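PDB 2XBT: cellulosomal scaffoldin from Bacteroides cellulosolvens, which probably binds cellulose through this family 3b carbohydrate-binding module, one domain of the scaffoldin protein on which the bacterium's cellulosome is built. Local coordinates for residues Leu32-Ser43 / Ser95-Ala103. Sequence-based numbering, arbitrary orientation.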
loop_
_atom_site.group_PDB
_atom_site.type_symbol
_atom_site.label_atom_id
_atom_site.label_comp_id
_atom_site.label_asym_id
_atom_site.label_seq_id
_atom_site.Cartn_x
_atom_site.Cartn_y
_atom_site.Cartn_z
ATOM N N LEU A 32 5.741 0.976 6.740
ATOM C CA LEU A 32 6.196 2.290 6.353
ATOM C C LEU A 32 7.134 2.773 7.448
ATOM O O LEU A 32 6.735 2.847 8.609
ATOM C CB LEU A 32 5.001 3.222 6.157
ATOM C CG LEU A 32 5.277 4.703 5.857
ATOM C CD1 LEU A 32 6.107 4.912 4.587
ATOM C CD2 LEU A 32 3.959 5.471 5.774
ATOM N N GLN A 33 8.379 3.075 7.078
ATOM C CA GLN A 33 9.395 3.481 8.050
ATOM C C GLN A 33 9.787 4.944 7.892
ATOM O O GLN A 33 9.783 5.492 6.792
ATOM C CB GLN A 33 10.657 2.629 7.899
ATOM C CG GLN A 33 10.506 1.193 8.316
ATOM C CD GLN A 33 11.779 0.385 8.090
ATOM O OE1 GLN A 33 12.560 0.675 7.181
ATOM N NE2 GLN A 33 11.988 -0.636 8.914
ATOM N N ASN A 34 10.139 5.574 9.005
ATOM C CA ASN A 34 10.720 6.905 8.965
ATOM C C ASN A 34 12.172 6.728 9.384
ATOM O O ASN A 34 12.444 6.277 10.487
ATOM C CB ASN A 34 9.958 7.833 9.912
ATOM C CG ASN A 34 10.645 9.180 10.115
ATOM O OD1 ASN A 34 11.495 9.582 9.334
ATOM N ND2 ASN A 34 10.265 9.876 11.175
ATOM N N THR A 35 13.100 7.044 8.489
ATOM C CA THR A 35 14.516 6.801 8.743
ATOM C C THR A 35 15.234 8.026 9.308
ATOM O O THR A 35 16.429 7.963 9.626
ATOM C CB THR A 35 15.244 6.474 7.445
ATOM O OG1 THR A 35 15.136 7.606 6.570
ATOM C CG2 THR A 35 14.637 5.250 6.788
ATOM N N GLY A 36 14.519 9.140 9.410
ATOM C CA GLY A 36 15.128 10.404 9.812
ATOM C C GLY A 36 14.604 10.982 11.112
ATOM O O GLY A 36 13.965 10.288 11.904
ATOM N N SER A 37 14.863 12.269 11.328
ATOM C CA SER A 37 14.568 12.898 12.608
ATOM C C SER A 37 13.266 13.701 12.657
ATOM O O SER A 37 12.903 14.202 13.717
ATOM C CB SER A 37 15.744 13.784 13.033
ATOM O OG SER A 37 16.077 14.666 11.978
ATOM N N SER A 38 12.575 13.829 11.526
ATOM C CA SER A 38 11.247 14.440 11.494
ATOM C C SER A 38 10.177 13.519 12.072
ATOM O O SER A 38 10.424 12.341 12.317
ATOM C CB SER A 38 10.861 14.777 10.061
ATOM O OG SER A 38 11.851 15.577 9.439
ATOM N N THR A 39 8.979 14.054 12.280
ATOM C CA THR A 39 7.838 13.223 12.618
ATOM C C THR A 39 6.816 13.431 11.528
ATOM O O THR A 39 6.744 14.505 10.925
ATOM C CB THR A 39 7.184 13.624 13.945
ATOM O OG1 THR A 39 6.553 14.893 13.781
ATOM C CG2 THR A 39 8.214 13.678 15.078
ATOM N N TYR A 40 6.043 12.389 11.248
ATOM C CA TYR A 40 5.047 12.440 10.191
ATOM C C TYR A 40 3.664 12.062 10.745
ATOM O O TYR A 40 3.531 11.120 11.519
ATOM C CB TYR A 40 5.446 11.486 9.059
ATOM C CG TYR A 40 6.662 11.933 8.275
ATOM C CD1 TYR A 40 6.534 12.849 7.242
ATOM C CD2 TYR A 40 7.924 11.455 8.573
ATOM C CE1 TYR A 40 7.639 13.267 6.506
ATOM C CE2 TYR A 40 9.032 11.867 7.850
ATOM C CZ TYR A 40 8.880 12.778 6.822
ATOM O OH TYR A 40 9.984 13.181 6.112
ATOM N N ASP A 41 2.646 12.800 10.320
ATOM C CA ASP A 41 1.267 12.570 10.735
ATOM C C ASP A 41 0.639 11.518 9.824
ATOM O O ASP A 41 0.473 11.755 8.624
ATOM C CB ASP A 41 0.488 13.881 10.603
ATOM C CG ASP A 41 -0.930 13.788 11.131
ATOM O OD1 ASP A 41 -1.409 12.661 11.393
ATOM O OD2 ASP A 41 -1.574 14.855 11.279
ATOM N N LEU A 42 0.276 10.370 10.388
ATOM C CA LEU A 42 -0.250 9.284 9.573
ATOM C C LEU A 42 -1.541 9.646 8.854
ATOM O O LEU A 42 -1.856 9.056 7.823
ATOM C CB LEU A 42 -0.447 8.011 10.386
ATOM C CG LEU A 42 0.833 7.319 10.839
ATOM C CD1 LEU A 42 0.462 6.112 11.678
ATOM C CD2 LEU A 42 1.656 6.903 9.618
ATOM N N SER A 43 -2.284 10.614 9.383
ATOM C CA SER A 43 -3.543 11.010 8.739
ATOM C C SER A 43 -3.299 11.663 7.380
ATOM O O SER A 43 -4.234 11.840 6.588
ATOM C CB SER A 43 -4.343 11.954 9.639
ATOM O OG SER A 43 -3.760 13.249 9.665
ATOM N N SER A 95 -5.106 8.031 11.912
ATOM C CA SER A 95 -4.584 8.741 13.067
ATOM C C SER A 95 -3.188 8.303 13.472
ATOM O O SER A 95 -2.667 7.310 12.976
ATOM C CB SER A 95 -5.515 8.540 14.260
ATOM O OG SER A 95 -5.438 7.203 14.732
ATOM N N GLY A 96 -2.588 9.046 14.396
ATOM C CA GLY A 96 -1.317 8.630 14.947
ATOM C C GLY A 96 -0.143 9.274 14.241
ATOM O O GLY A 96 -0.286 9.992 13.246
ATOM N N THR A 97 1.039 8.996 14.764
ATOM C CA THR A 97 2.233 9.688 14.336
ATOM C C THR A 97 3.362 8.709 14.102
ATOM O O THR A 97 3.565 7.779 14.880
ATOM C CB THR A 97 2.669 10.681 15.436
ATOM O OG1 THR A 97 1.658 11.688 15.599
ATOM C CG2 THR A 97 3.986 11.341 15.083
ATOM N N LEU A 98 4.082 8.904 13.008
ATOM C CA LEU A 98 5.366 8.261 12.838
ATOM C C LEU A 98 6.404 9.141 13.508
ATOM O O LEU A 98 6.652 10.260 13.054
ATOM C CB LEU A 98 5.710 8.121 11.360
ATOM C CG LEU A 98 5.287 6.838 10.679
ATOM C CD1 LEU A 98 6.108 6.686 9.400
ATOM C CD2 LEU A 98 5.480 5.634 11.605
ATOM N N GLY A 99 6.979 8.647 14.594
ATOM C CA GLY A 99 7.967 9.399 15.344
ATOM C C GLY A 99 9.330 9.378 14.687
ATOM O O GLY A 99 9.545 8.695 13.681
ATOM N N ALA A 100 10.261 10.142 15.253
ATOM C CA ALA A 100 11.638 10.137 14.771
ATOM C C ALA A 100 12.297 8.786 15.002
ATOM O O ALA A 100 12.082 8.146 16.026
ATOM C CB ALA A 100 12.431 11.207 15.474
ATOM N N ALA A 101 13.130 8.378 14.051
ATOM C CA ALA A 101 13.924 7.167 14.199
ATOM C C ALA A 101 14.732 7.237 15.496
ATOM O O ALA A 101 15.386 8.245 15.779
ATOM C CB ALA A 101 14.852 6.999 12.989
ATOM N N GLY A 102 14.648 6.178 16.295
ATOM C CA GLY A 102 15.389 6.082 17.537
ATOM C C GLY A 102 14.697 6.681 18.750
ATOM O O GLY A 102 15.203 6.572 19.862
ATOM N N ALA A 103 13.544 7.313 18.557
ATOM C CA ALA A 103 12.845 7.931 19.690
ATOM C C ALA A 103 12.330 6.895 20.698
ATOM O O ALA A 103 12.056 5.752 20.345
ATOM C CB ALA A 103 11.705 8.837 19.204
HETATM O O HOH W 1 16.217 10.532 14.209
#
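Leu98 and Tyr40 pair in a two-stranded antiparallel sheet at one end of the beta-sandwich of this CBM3 module, each backbone N donating to the other's O (2.9 Å for Tyr40 N to Leu98 O). Leu42 N to Gly96 O continues the pairing. Leu98 turns its side chain to the same face as Tyr40 and lies between Leu32 and Asn34 on one arm of segment 32-43 and Tyr40 and Leu42 on the other. With chi1 at -91°, off the usual staggered value, and chi2 near anti, it lays CD1 against Leu32 CG (4.1 Å) and Asn34 CB, while Leu42 crosses it at about a right angle, CD2 on Leu98 CG (3.8 Å). Leu10 of strand 10-15 also packs on it. The Tyr40 ring swings clear of Leu98 beyond CB; its edge meets Asn34 CG, and it stacks edge-to-face with Tyr150. Thr97, on the face with Asp41, sets CG2 against Thr39 CB.

Asn34 ties the loop together. With CG anti to the backbone N (chi1 170°), the amide lies beside Gly99, where ND2 gives one bond to Ser38 O (2.7 Å), nearly in the amide plane, and another to Gly99 O (2.9 Å), tilted from it; OD1 accepts from Gly36 N in an Asx turn. An alanine here would strip all three bonds and is likely to leave Ser38 O and Gly99 O without their shared donor and the 35-39 turn less firmly fixed. Past Gly99, Ala101 N donates to Gly36 O nearly head-on (3.0 Å), and a water donates to Ala101 O at 2.9 Å.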